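Local coordinates for periplasmic binding protein (Veillonella parvula, PDB 4MO9) that probably captures a solute, perhaps an iron chelate, in the cleft between its two lobes and delivers it to an ABC importer, at residues G49-T54 against V118-V123; T201-V206 against E212-S217; D258-M263 against Q297-L302. All blocks are in the same frame, centred on the assembly; numbering follows the deposited sequence.

Contact 1: G49-T54 against V118-V123; sequences GGPFFT and VIFIPV
Pro-51 lays one side of its pyrrolidine ring against the root of the Phe-120 side chain, and Pro-122 meets the glycine backbone next to it. The first pair touches through CG of Pro-51, which comes within 3.6 Å of Phe-120 CB, while CB of Pro-51 is 3.8 Å from Phe-120 CD2. Because both CB and the near ortho carbon of the phenylalanine take part, the proline rests in the angle between the CB stub and the ring. The two side chains slant across one another. Phe-120 CG lies anti to its own carbonyl carbon (chi1 -59°), which tilts the ring back toward the Val-118 end and turns CD2, with CB, to the proline.

Two residues on, the alternation of the strand returns a side chain to the same face, and Pro-122 points its CG at the loop. That atom is 3.6 Å from Gly-49 O and 4.0 Å from Gly-50 CA, so it packs on the main chain rather than on a side chain. The backbones come correspondingly close, with Gly-50 CA 6.0 Å from Pro-122 CA. No hydrogen bond crosses the contact; the fit is purely van der Waals and all five touching residues are buried.

Gly-49 directly follows Ala-48, which with Trp-45, Ser-73 and Arg-78 lines the trimethylamine oxide pocket, so the loop packed here comes just after a pocket residue, with Gly-49 about 8 Å from the bound trimethylamine oxide. Ile-164 of helix 154-168 touches both Pro-51 and Phe-120. The arrangement thus sets the loop that leads into helix 52-59 against strand 118-122, which runs between strands 41-42 and 143-147 in the parallel four-stranded sheet.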
ATOM      1  N   GLY A  49      -3.864  -0.069  -4.041  1.00 28.38           N
ATOM      2  CA  GLY A  49      -4.718   1.091  -3.832  1.00 27.68           C
ATOM      3  C   GLY A  49      -6.030   1.034  -4.589  1.00 26.90           C
ATOM      4  O   GLY A  49      -6.879   1.921  -4.431  1.00 29.07           O
ATOM      5  N   GLY A  50      -6.215  -0.000  -5.410  1.00 26.04           N
ATOM      6  CA  GLY A  50      -7.538  -0.302  -5.954  1.00 25.83           C
ATOM      7  C   GLY A  50      -8.378  -0.963  -4.866  1.00 24.75           C
ATOM      8  O   GLY A  50      -7.883  -1.203  -3.761  1.00 28.66           O
ATOM      9  N   PRO A  51      -9.634  -1.302  -5.165  1.00 26.08           N
ATOM     10  CA  PRO A  51     -10.540  -1.763  -4.098  1.00 24.52           C
ATOM     11  C   PRO A  51     -10.319  -3.205  -3.605  1.00 24.40           C
ATOM     12  O   PRO A  51     -10.915  -3.558  -2.594  1.00 26.56           O
ATOM     13  CB  PRO A  51     -11.920  -1.658  -4.757  1.00 24.93           C
ATOM     14  CG  PRO A  51     -11.633  -1.918  -6.213  1.00 26.51           C
ATOM     15  CD  PRO A  51     -10.328  -1.181  -6.462  1.00 25.38           C
ATOM     16  N   PHE A  52      -9.487  -4.005  -4.275  1.00 28.77           N
ATOM     17  CA  PHE A  52      -9.394  -5.442  -3.953  1.00 28.88           C
ATOM     18  C   PHE A  52      -9.312  -5.792  -2.467  1.00 28.15           C
ATOM     19  O   PHE A  52     -10.115  -6.587  -1.961  1.00 28.94           O
ATOM     20  CB  PHE A  52      -8.229  -6.112  -4.686  1.00 29.68           C
ATOM     21  CG  PHE A  52      -8.023  -7.547  -4.278  1.00 33.61           C
ATOM     22  CD1 PHE A  52      -7.014  -7.895  -3.379  1.00 32.57           C
ATOM     23  CD2 PHE A  52      -8.855  -8.548  -4.774  1.00 34.45           C
ATOM     24  CE1 PHE A  52      -6.836  -9.218  -2.992  1.00 33.23           C
ATOM     25  CE2 PHE A  52      -8.683  -9.878  -4.391  1.00 35.52           C
ATOM     26  CZ  PHE A  52      -7.667 -10.209  -3.494  1.00 33.83           C
ATOM     27  N   PHE A  53      -8.336  -5.232  -1.758  1.00 28.37           N
ATOM     28  CA  PHE A  53      -8.189  -5.558  -0.338  1.00 25.17           C
ATOM     29  C   PHE A  53      -9.379  -5.068   0.478  1.00 26.39           C
ATOM     30  O   PHE A  53      -9.806  -5.738   1.418  1.00 28.06           O
ATOM     31  CB  PHE A  53      -6.900  -4.979   0.232  1.00 24.48           C
ATOM     32  CG  PHE A  53      -5.722  -5.902   0.107  1.00 27.63           C
ATOM     33  CD1 PHE A  53      -4.602  -5.520  -0.610  1.00 31.14           C
ATOM     34  CD2 PHE A  53      -5.739  -7.153   0.705  1.00 29.45           C
ATOM     35  CE1 PHE A  53      -3.510  -6.367  -0.731  1.00 31.91           C
ATOM     36  CE2 PHE A  53      -4.641  -8.006   0.594  1.00 33.49           C
ATOM     37  CZ  PHE A  53      -3.534  -7.613  -0.126  1.00 33.39           C
ATOM     38  N   THR A  54      -9.908  -3.897   0.142  1.00 26.89           N
ATOM     39  CA  THR A  54     -11.116  -3.414   0.829  1.00 25.66           C
ATOM     40  C   THR A  54     -12.299  -4.348   0.584  1.00 26.74           C
ATOM     41  O   THR A  54     -13.023  -4.727   1.522  1.00 26.37           O
ATOM     42  CB  THR A  54     -11.451  -1.978   0.410  1.00 27.01           C
ATOM     43  OG1 THR A  54     -10.280  -1.159   0.594  1.00 27.79           O
ATOM     44  CG2 THR A  54     -12.607  -1.420   1.244  1.00 24.02           C
ATOM     45  N   VAL A 118     -20.331  -1.870 -11.382  1.00 33.75           N
ATOM     46  CA  VAL A 118     -19.505  -0.776 -10.877  1.00 32.38           C
ATOM     47  C   VAL A 118     -18.013  -1.036 -11.077  1.00 32.29           C
ATOM     48  O   VAL A 118     -17.545  -2.182 -11.010  1.00 32.26           O
ATOM     49  CB  VAL A 118     -19.796  -0.477  -9.380  1.00 40.16           C
ATOM     50  CG1 VAL A 118     -19.312  -1.598  -8.526  1.00 39.33           C
ATOM     51  CG2 VAL A 118     -19.102   0.802  -8.933  1.00 40.98           C
ATOM     52  N   ILE A 119     -17.267   0.031 -11.336  1.00 29.61           N
ATOM     53  CA  ILE A 119     -15.812  -0.044 -11.341  1.00 29.35           C
ATOM     54  C   ILE A 119     -15.294   1.018 -10.382  1.00 29.59           C
ATOM     55  O   ILE A 119     -15.735   2.172 -10.447  1.00 28.39           O
ATOM     56  CB  ILE A 119     -15.250   0.150 -12.775  1.00 36.48           C
ATOM     57  CG1 ILE A 119     -13.729   0.162 -12.774  1.00 35.00           C
ATOM     58  CG2 ILE A 119     -15.756   1.433 -13.412  1.00 38.80           C
ATOM     59  CD1 ILE A 119     -13.177   0.189 -14.178  1.00 40.08           C
ATOM     60  N   PHE A 120     -14.411   0.620  -9.462  1.00 28.21           N
ATOM     61  CA  PHE A 120     -13.773   1.558  -8.540  1.00 27.75           C
ATOM     62  C   PHE A 120     -12.444   2.000  -9.136  1.00 27.90           C
ATOM     63  O   PHE A 120     -11.616   1.164  -9.542  1.00 30.40           O
ATOM     64  CB  PHE A 120     -13.540   0.926  -7.157  1.00 23.84           C
ATOM     65  CG  PHE A 120     -14.798   0.443  -6.487  1.00 28.70           C
ATOM     66  CD1 PHE A 120     -15.596   1.319  -5.744  1.00 27.75           C
ATOM     67  CD2 PHE A 120     -15.197  -0.884  -6.606  1.00 30.61           C
ATOM     68  CE1 PHE A 120     -16.768   0.883  -5.130  1.00 30.91           C
ATOM     69  CE2 PHE A 120     -16.390  -1.332  -5.990  1.00 31.27           C
ATOM     70  CZ  PHE A 120     -17.169  -0.450  -5.253  1.00 29.34           C
ATOM     71  N   ILE A 121     -12.232   3.311  -9.189  1.00 26.57           N
ATOM     72  CA  ILE A 121     -11.028   3.850  -9.821  1.00 29.89           C
ATOM     73  C   ILE A 121     -10.264   4.740  -8.858  1.00 29.39           C
ATOM     74  O   ILE A 121     -10.810   5.719  -8.354  1.00 29.07           O
ATOM     75  CB  ILE A 121     -11.385   4.673 -11.074  1.00 30.23           C
ATOM     76  CG1 ILE A 121     -12.046   3.778 -12.126  1.00 29.98           C
ATOM     77  CG2 ILE A 121     -10.123   5.348 -11.654  1.00 24.56           C
ATOM     78  CD1 ILE A 121     -11.057   2.816 -12.834  1.00 27.38           C
ATOM     79  N   PRO A 122      -8.990   4.414  -8.590  1.00 29.61           N
ATOM     80  CA  PRO A 122      -8.206   5.333  -7.759  1.00 26.96           C
ATOM     81  C   PRO A 122      -8.066   6.709  -8.420  1.00 26.84           C
ATOM     82  O   PRO A 122      -7.986   6.811  -9.656  1.00 29.05           O
ATOM     83  CB  PRO A 122      -6.831   4.641  -7.674  1.00 25.80           C
ATOM     84  CG  PRO A 122      -7.160   3.166  -7.825  1.00 25.54           C
ATOM     85  CD  PRO A 122      -8.267   3.160  -8.876  1.00 26.73           C
ATOM     86  N   VAL A 123      -8.069   7.763  -7.608  1.00 26.50           N
ATOM     87  CA  VAL A 123      -7.861   9.120  -8.119  1.00 26.71           C
ATOM     88  C   VAL A 123      -6.585   9.244  -8.957  1.00 26.50           C
ATOM     89  O   VAL A 123      -6.561   9.952  -9.968  1.00 25.71           O
ATOM     90  CB  VAL A 123      -7.874  10.149  -6.960  1.00 27.87           C
ATOM     91  CG1 VAL A 123      -7.279  11.485  -7.392  1.00 30.97           C
ATOM     92  CG2 VAL A 123      -9.309  10.334  -6.436  1.00 28.58           C
TER

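Contact 2: T201-V206 against E212-S217; sequences TVYLEV and EEFGNS
Glu-205 receives the amide of Gly-215 on its OE2, with N to OE2 2.8 Å and a nearly straight N-H...O angle of 177°, although the donor stands well above the carboxylate plane. The glutamate reaches the loop because its chain is fully stretched, CG lying anti to the backbone N (chi1 -175°). Its second oxygen is shared: Tyr-203 OH donates to Glu-205 OE1 at 2.6 Å, on the anti side but tilted out of the carboxylate plane, and Arg-296 forms a salt bridge with the same atom. This buried carboxylate therefore has partners at both oxygens, which would be expected to stabilise its ionised form. OE1 also sits over one face of the Phe-214 ring, 3.8 Å from CD2, while Arg-296 makes a cation-pi contact with that ring.

The tyrosine hydroxyl accepts as well as donates. A water gives one hydrogen to Tyr-203 OH and the other to Gly-215 O, with its oxygen 2.7 Å from Gly-215 O.

Backbone groups at the end of the strand are met in turn. Ser-217 OG donates to Leu-204 O (2.8 Å), in the carbonyl plane, and is also bonded to Thr-237 OG1. Val-206 N gives a fairly straight bond to Asn-216 O, 3.0 Å long. Gly-215 CA adds a CA-H...O contact to Val-206 O at 3.3 Å.

The loop thus returns across the strand's C-terminal end, the directions of 203-206 and 213-217 lying 114° apart. Alpha/beta folds commonly build binding clefts from such loops, consistent with a place on the cleft side of this lobe, Val-206 being about 12 Å from the bound trimethylamine oxide.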
ATOM      1  N   THR A 201      16.786  12.270  11.469  1.00 38.64           N
ATOM      2  CA  THR A 201      17.008  12.314  10.034  1.00 41.27           C
ATOM      3  C   THR A 201      16.923  10.891   9.503  1.00 42.98           C
ATOM      4  O   THR A 201      17.403   9.952  10.146  1.00 42.94           O
ATOM      5  CB  THR A 201      18.380  12.928   9.683  1.00 44.36           C
ATOM      6  OG1 THR A 201      19.413  12.279  10.440  1.00 44.89           O
ATOM      7  CG2 THR A 201      18.395  14.425   9.986  1.00 43.58           C
ATOM      8  N   VAL A 202      16.302  10.723   8.340  1.00 41.75           N
ATOM      9  CA  VAL A 202      16.125   9.389   7.784  1.00 40.44           C
ATOM     10  C   VAL A 202      16.446   9.328   6.288  1.00 38.55           C
ATOM     11  O   VAL A 202      16.055  10.217   5.522  1.00 37.65           O
ATOM     12  CB  VAL A 202      14.691   8.852   8.070  1.00 39.36           C
ATOM     13  CG1 VAL A 202      13.631   9.791   7.509  1.00 39.63           C
ATOM     14  CG2 VAL A 202      14.509   7.459   7.507  1.00 37.85           C
ATOM     15  N   TYR A 203      17.180   8.291   5.881  1.00 37.09           N
ATOM     16  CA  TYR A 203      17.363   8.009   4.465  1.00 32.47           C
ATOM     17  C   TYR A 203      16.442   6.852   4.071  1.00 33.76           C
ATOM     18  O   TYR A 203      16.468   5.791   4.706  1.00 35.17           O
ATOM     19  CB  TYR A 203      18.828   7.687   4.126  1.00 33.87           C
ATOM     20  CG  TYR A 203      18.984   7.112   2.737  1.00 36.91           C
ATOM     21  CD1 TYR A 203      18.511   7.803   1.627  1.00 38.77           C
ATOM     22  CD2 TYR A 203      19.575   5.871   2.534  1.00 36.85           C
ATOM     23  CE1 TYR A 203      18.620   7.279   0.349  1.00 39.97           C
ATOM     24  CE2 TYR A 203      19.689   5.336   1.259  1.00 39.26           C
ATOM     25  CZ  TYR A 203      19.213   6.048   0.170  1.00 40.16           C
ATOM     26  OH  TYR A 203      19.324   5.533  -1.103  1.00 41.87           O
ATOM     27  N   LEU A 204      15.626   7.067   3.039  1.00 32.79           N
ATOM     28  CA  LEU A 204      14.621   6.092   2.616  1.00 31.97           C
ATOM     29  C   LEU A 204      14.978   5.557   1.238  1.00 33.75           C
ATOM     30  O   LEU A 204      15.312   6.331   0.340  1.00 36.06           O
ATOM     31  CB  LEU A 204      13.241   6.751   2.538  1.00 32.77           C
ATOM     32  CG  LEU A 204      12.665   7.441   3.774  1.00 31.93           C
ATOM     33  CD1 LEU A 204      11.420   8.256   3.392  1.00 29.97           C
ATOM     34  CD2 LEU A 204      12.298   6.418   4.829  1.00 30.30           C
ATOM     35  N   GLU A 205      14.917   4.242   1.054  1.00 32.11           N
ATOM     36  CA  GLU A 205      15.234   3.690  -0.262  1.00 33.26           C
ATOM     37  C   GLU A 205      14.405   2.444  -0.534  1.00 33.79           C
ATOM     38  O   GLU A 205      14.257   1.592   0.353  1.00 33.69           O
ATOM     39  CB  GLU A 205      16.731   3.361  -0.398  1.00 34.05           C
ATOM     40  CG  GLU A 205      17.120   2.900  -1.816  1.00 35.36           C
ATOM     41  CD  GLU A 205      18.538   2.336  -1.918  1.00 40.64           C
ATOM     42  OE1 GLU A 205      19.471   2.896  -1.289  1.00 43.94           O
ATOM     43  OE2 GLU A 205      18.736   1.335  -2.654  1.00 39.04           O
ATOM     44  N   VAL A 206      13.852   2.354  -1.747  1.00 31.38           N
ATOM     45  CA  VAL A 206      13.231   1.114  -2.209  1.00 32.81           C
ATOM     46  C   VAL A 206      14.368   0.159  -2.565  1.00 35.82           C
ATOM     47  O   VAL A 206      15.179   0.450  -3.462  1.00 36.27           O
ATOM     48  CB  VAL A 206      12.337   1.337  -3.444  1.00 34.23           C
ATOM     49  CG1 VAL A 206      11.505   0.085  -3.728  1.00 34.03           C
ATOM     50  CG2 VAL A 206      11.407   2.520  -3.203  1.00 35.01           C
ATOM     51  N   GLU A 212      24.043  -3.386  -4.779  1.00 48.84           N
ATOM     52  CA  GLU A 212      24.954  -2.925  -5.828  1.00 57.14           C
ATOM     53  C   GLU A 212      24.432  -1.762  -6.692  1.00 55.08           C
ATOM     54  O   GLU A 212      25.203  -1.136  -7.423  1.00 55.47           O
ATOM     55  CB  GLU A 212      25.425  -4.106  -6.700  1.00 65.20           C
ATOM     56  CG  GLU A 212      24.350  -4.738  -7.592  1.00 70.73           C
ATOM     57  CD  GLU A 212      23.393  -5.669  -6.846  1.00 75.12           C
ATOM     58  OE1 GLU A 212      23.514  -5.818  -5.607  1.00 73.06           O
ATOM     59  OE2 GLU A 212      22.514  -6.260  -7.512  1.00 78.68           O
ATOM     60  N   GLU A 213      23.136  -1.468  -6.595  1.00 53.05           N
ATOM     61  CA  GLU A 213      22.539  -0.357  -7.339  1.00 53.66           C
ATOM     62  C   GLU A 213      21.482   0.340  -6.487  1.00 48.97           C
ATOM     63  O   GLU A 213      20.592  -0.317  -5.939  1.00 49.77           O
ATOM     64  CB  GLU A 213      21.911  -0.865  -8.643  1.00 60.12           C
ATOM     65  CG  GLU A 213      21.322   0.229  -9.531  1.00 66.76           C
ATOM     66  CD  GLU A 213      20.570  -0.325 -10.737  1.00 72.70           C
ATOM     67  OE1 GLU A 213      20.359  -1.558 -10.803  1.00 73.92           O
ATOM     68  OE2 GLU A 213      20.183   0.475 -11.619  1.00 74.70           O
ATOM     69  N   PHE A 214      21.561   1.663  -6.366  1.00 44.81           N
ATOM     70  CA  PHE A 214      20.596   2.383  -5.529  1.00 43.61           C
ATOM     71  C   PHE A 214      19.199   2.349  -6.125  1.00 42.49           C
ATOM     72  O   PHE A 214      19.015   2.568  -7.323  1.00 44.05           O
ATOM     73  CB  PHE A 214      21.027   3.834  -5.300  1.00 45.11           C
ATOM     74  CG  PHE A 214      22.029   4.002  -4.187  1.00 47.09           C
ATOM     75  CD1 PHE A 214      23.104   3.132  -4.064  1.00 47.01           C
ATOM     76  CD2 PHE A 214      21.898   5.033  -3.268  1.00 46.39           C
ATOM     77  CE1 PHE A 214      24.037   3.291  -3.042  1.00 49.22           C
ATOM     78  CE2 PHE A 214      22.818   5.195  -2.245  1.00 45.82           C
ATOM     79  CZ  PHE A 214      23.887   4.324  -2.130  1.00 47.04           C
ATOM     80  N   GLY A 215      18.213   2.060  -5.286  1.00 38.57           N
ATOM     81  CA  GLY A 215      16.834   2.141  -5.713  1.00 39.26           C
ATOM     82  C   GLY A 215      16.360   3.577  -5.563  1.00 40.66           C
ATOM     83  O   GLY A 215      17.158   4.465  -5.226  1.00 39.82           O
ATOM     84  N   ASN A 216      15.074   3.810  -5.814  1.00 37.38           N
ATOM     85  CA  ASN A 216      14.513   5.149  -5.690  1.00 40.58           C
ATOM     86  C   ASN A 216      14.477   5.645  -4.252  1.00 39.27           C
ATOM     87  O   ASN A 216      14.174   4.877  -3.330  1.00 38.69           O
ATOM     88  CB  ASN A 216      13.088   5.190  -6.263  1.00 40.83           C
ATOM     89  CG  ASN A 216      13.062   5.067  -7.773  1.00 43.29           C
ATOM     90  OD1 ASN A 216      14.014   5.435  -8.460  1.00 45.50           O
ATOM     91  ND2 ASN A 216      11.964   4.555  -8.294  1.00 46.38           N
ATOM     92  N   SER A 217      14.777   6.929  -4.062  1.00 39.27           N
ATOM     93  CA  SER A 217      14.535   7.576  -2.773  1.00 37.67           C
ATOM     94  C   SER A 217      13.340   8.490  -2.954  1.00 41.45           C
ATOM     95  O   SER A 217      12.603   8.353  -3.937  1.00 40.76           O
ATOM     96  CB  SER A 217      15.750   8.365  -2.288  1.00 41.04           C
ATOM     97  OG  SER A 217      15.578   8.755  -0.932  1.00 39.71           O
TER
HETATM   98  O   HOH W   1      18.468   6.317  -3.750  1.00 37.96           O

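Contact 3: D258-M263 against Q297-L302; sequences DIIMIM and QGWSDL
Ile-260 extends its longer branch outward from the strand, CD1 continuing away from CA (chi2 172°), and this carries the methyl onto the indole of Trp-299. Ile-262 has the opposite habit: its chain folds at CG1 (chi2 -66°), and CD1 is brought to the rim of the same indole. The tryptophan is therefore met in two ways. Ile-260 CD1 lies over the face of the six-membered ring, 4.2 Å from the ring centroid and 23° off its normal, a CH-pi contact, with its closest ring atom being CZ3 of Trp-299 at 3.8 Å. Ile-262 CD1 instead lies near the ring plane, 4.2 Å from Trp-299 CH2.

Strand 259-263 is an inner strand of the mixed five-stranded sheet, flanked by 201-206 and 310-313. Ile-260 and Ile-262 share the face that the segment 297-302 packs on, beside helix 282-295, while Ile-259 and Met-261 turn to helix 324-334, the three-layer alpha/beta/alpha arrangement of a binding-protein lobe. The 3-10 turn 299-301 is closed by Leu-302 N bonding to Trp-299 O at 2.9 Å. It places Leu-302 CD1 on the same indole face as Ile-260 CD1, the two methyl carbons 3.8 Å apart, their side chains crossing at about a right angle. Leu-302 is also the N-cap residue of helix 303-306. Tyr-203 and Thr-293 touch Trp-299 too, and Leu-289 and Phe-292 pack on Ile-262.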
ATOM      1  N   ASP A 258      20.440   9.639  10.886  1.00 43.51           N
ATOM      2  CA  ASP A 258      20.187   8.917  12.135  1.00 43.99           C
ATOM      3  C   ASP A 258      19.632   7.517  11.869  1.00 41.19           C
ATOM      4  O   ASP A 258      19.948   6.566  12.586  1.00 40.65           O
ATOM      5  CB  ASP A 258      19.185   9.683  13.007  1.00 45.12           C
ATOM      6  CG  ASP A 258      19.745  10.997  13.547  1.00 50.42           C
ATOM      7  OD1 ASP A 258      20.931  11.038  13.943  1.00 49.85           O
ATOM      8  OD2 ASP A 258      18.983  11.989  13.580  1.00 49.08           O
ATOM      9  N   ILE A 259      18.801   7.405  10.834  1.00 36.74           N
ATOM     10  CA  ILE A 259      18.058   6.180  10.555  1.00 37.77           C
ATOM     11  C   ILE A 259      18.099   5.886   9.047  1.00 36.84           C
ATOM     12  O   ILE A 259      18.091   6.809   8.230  1.00 35.95           O
ATOM     13  CB  ILE A 259      16.588   6.325  11.057  1.00 37.44           C
ATOM     14  CG1 ILE A 259      16.563   6.452  12.588  1.00 36.26           C
ATOM     15  CG2 ILE A 259      15.696   5.166  10.592  1.00 33.00           C
ATOM     16  CD1 ILE A 259      15.211   6.880  13.154  1.00 39.42           C
ATOM     17  N   ILE A 260      18.195   4.607   8.687  1.00 38.04           N
ATOM     18  CA  ILE A 260      18.101   4.171   7.290  1.00 37.54           C
ATOM     19  C   ILE A 260      16.959   3.162   7.230  1.00 35.67           C
ATOM     20  O   ILE A 260      16.854   2.287   8.100  1.00 35.30           O
ATOM     21  CB  ILE A 260      19.410   3.480   6.814  1.00 35.13           C
ATOM     22  CG1 ILE A 260      20.548   4.495   6.638  1.00 36.20           C
ATOM     23  CG2 ILE A 260      19.186   2.735   5.494  1.00 36.34           C
ATOM     24  CD1 ILE A 260      21.939   3.840   6.362  1.00 36.16           C
HETATM   25  N   MSE A 261      16.090   3.281   6.231  1.00 33.14           N
HETATM   26  CA  MSE A 261      15.055   2.276   6.033  1.00 32.68           C
HETATM   27  C   MSE A 261      15.047   1.852   4.571  1.00 32.57           C
HETATM   28  O   MSE A 261      14.889   2.698   3.677  1.00 30.22           O
HETATM   29  CB  MSE A 261      13.684   2.814   6.454  1.00 30.44           C
HETATM   30  CG  MSE A 261      12.638   1.717   6.606  1.00 32.68           C
HETATM   31 SE   MSE A 261      10.884   2.407   7.120  0.73 41.48          SE
HETATM   32  CE  MSE A 261      11.507   3.443   8.664  1.00 31.14           C
ATOM     33  N   ILE A 262      15.259   0.554   4.335  1.00 31.75           N
ATOM     34  CA  ILE A 262      15.281  -0.007   2.982  1.00 32.25           C
ATOM     35  C   ILE A 262      13.994  -0.790   2.732  1.00 32.76           C
ATOM     36  O   ILE A 262      13.731  -1.767   3.434  1.00 35.24           O
ATOM     37  CB  ILE A 262      16.463  -0.984   2.793  1.00 34.80           C
ATOM     38  CG1 ILE A 262      17.788  -0.339   3.218  1.00 38.13           C
ATOM     39  CG2 ILE A 262      16.518  -1.481   1.346  1.00 35.32           C
ATOM     40  CD1 ILE A 262      18.215   0.832   2.349  1.00 39.50           C
HETATM   41  N   MSE A 263      13.201  -0.393   1.740  1.00 31.04           N
HETATM   42  CA  MSE A 263      11.907  -1.051   1.527  1.00 33.68           C
HETATM   43  C   MSE A 263      12.069  -2.413   0.829  1.00 33.73           C
HETATM   44  O   MSE A 263      12.858  -2.555  -0.119  1.00 35.70           O
HETATM   45  CB  MSE A 263      10.941  -0.137   0.761  1.00 31.95           C
HETATM   46  CG  MSE A 263      10.843   1.281   1.347  1.00 30.31           C
HETATM   47 SE   MSE A 263      10.512   1.347   3.275  0.72 37.05          SE
HETATM   48  CE  MSE A 263      11.014   3.215   3.500  1.00 30.85           C
ATOM     49  N   GLN A 297      30.055   1.022  -0.309  1.00 52.95           N
ATOM     50  CA  GLN A 297      31.206   1.815   0.112  1.00 57.36           C
ATOM     51  C   GLN A 297      30.868   2.792   1.242  1.00 57.10           C
ATOM     52  O   GLN A 297      29.956   3.610   1.124  1.00 57.57           O
ATOM     53  CB  GLN A 297      31.807   2.553  -1.093  1.00 63.02           C
ATOM     54  CG  GLN A 297      32.896   3.567  -0.753  1.00 70.40           C
ATOM     55  CD  GLN A 297      33.986   3.637  -1.809  1.00 82.23           C
ATOM     56  OE1 GLN A 297      34.202   2.685  -2.562  1.00 86.57           O
ATOM     57  NE2 GLN A 297      34.689   4.767  -1.863  1.00 85.65           N
ATOM     58  N   GLY A 298      31.582   2.666   2.356  1.00 57.78           N
ATOM     59  CA  GLY A 298      31.426   3.583   3.470  1.00 55.34           C
ATOM     60  C   GLY A 298      30.268   3.314   4.416  1.00 53.73           C
ATOM     61  O   GLY A 298      30.232   3.886   5.504  1.00 54.58           O
ATOM     62  N   TRP A 299      29.318   2.463   4.026  1.00 53.04           N
ATOM     63  CA  TRP A 299      28.132   2.243   4.865  1.00 49.17           C
ATOM     64  C   TRP A 299      28.472   1.648   6.233  1.00 50.11           C
ATOM     65  O   TRP A 299      27.786   1.926   7.215  1.00 46.65           O
ATOM     66  CB  TRP A 299      27.074   1.392   4.153  1.00 47.35           C
ATOM     67  CG  TRP A 299      26.176   2.194   3.257  1.00 47.03           C
ATOM     68  CD1 TRP A 299      26.555   3.190   2.400  1.00 50.09           C
ATOM     69  CD2 TRP A 299      24.749   2.092   3.148  1.00 45.27           C
ATOM     70  NE1 TRP A 299      25.457   3.698   1.753  1.00 48.45           N
ATOM     71  CE2 TRP A 299      24.333   3.050   2.198  1.00 46.66           C
ATOM     72  CE3 TRP A 299      23.784   1.278   3.752  1.00 41.07           C
ATOM     73  CZ2 TRP A 299      22.995   3.217   1.839  1.00 42.52           C
ATOM     74  CZ3 TRP A 299      22.443   1.452   3.398  1.00 40.13           C
ATOM     75  CH2 TRP A 299      22.066   2.410   2.446  1.00 41.45           C
ATOM     76  N   SER A 300      29.550   0.860   6.293  1.00 52.29           N
ATOM     77  CA  SER A 300      29.998   0.235   7.533  1.00 55.60           C
ATOM     78  C   SER A 300      30.263   1.284   8.600  1.00 55.97           C
ATOM     79  O   SER A 300      30.140   1.013   9.797  1.00 56.19           O
ATOM     80  CB  SER A 300      31.296  -0.555   7.292  1.00 65.32           C
ATOM     81  OG  SER A 300      31.058  -1.951   7.297  1.00 69.27           O
ATOM     82  N   ASP A 301      30.648   2.475   8.146  1.00 57.53           N
ATOM     83  CA  ASP A 301      31.049   3.570   9.025  1.00 57.51           C
ATOM     84  C   ASP A 301      29.907   4.553   9.247  1.00 52.49           C
ATOM     85  O   ASP A 301      30.081   5.569   9.920  1.00 53.18           O
ATOM     86  CB  ASP A 301      32.234   4.321   8.420  1.00 62.15           C
ATOM     87  CG  ASP A 301      33.468   3.453   8.281  1.00 67.03           C
ATOM     88  OD1 ASP A 301      33.750   2.659   9.203  1.00 66.75           O
ATOM     89  OD2 ASP A 301      34.162   3.573   7.248  1.00 70.99           O
ATOM     90  N   LEU A 302      28.750   4.267   8.662  1.00 48.74           N
ATOM     91  CA  LEU A 302      27.586   5.140   8.830  1.00 47.05           C
ATOM     92  C   LEU A 302      27.037   5.077  10.250  1.00 48.58           C
ATOM     93  O   LEU A 302      26.906   3.993  10.833  1.00 48.24           O
ATOM     94  CB  LEU A 302      26.471   4.786   7.834  1.00 46.39           C
ATOM     95  CG  LEU A 302      26.660   5.272   6.394  1.00 47.73           C
ATOM     96  CD1 LEU A 302      25.505   4.840   5.497  1.00 44.54           C
ATOM     97  CD2 LEU A 302      26.823   6.780   6.361  1.00 51.75           C
TER

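In the fold
Contacts 1, 2 and 3 follow one another along the chain without overlap. Contact 1 packs a loop on the parallel four-stranded sheet; contacts 2 and 3 pack loops on the mixed five-stranded one, on the other side of the chain's centre. The centre of contact 1 is about 29 Å from that of contact 2 and 36 Å from that of contact 3. The centres of contacts 2 and 3 are about 9 Å apart, since strands 201-206 and 259-263 are neighbours, with a probable hydrogen bond between Glu-205 O and Met-263 N. Helix 171-194 comes between the two sheets in sequence, consistent with the two-lobed architecture of TroA-like binding proteins, whose lobes are joined by a long helix.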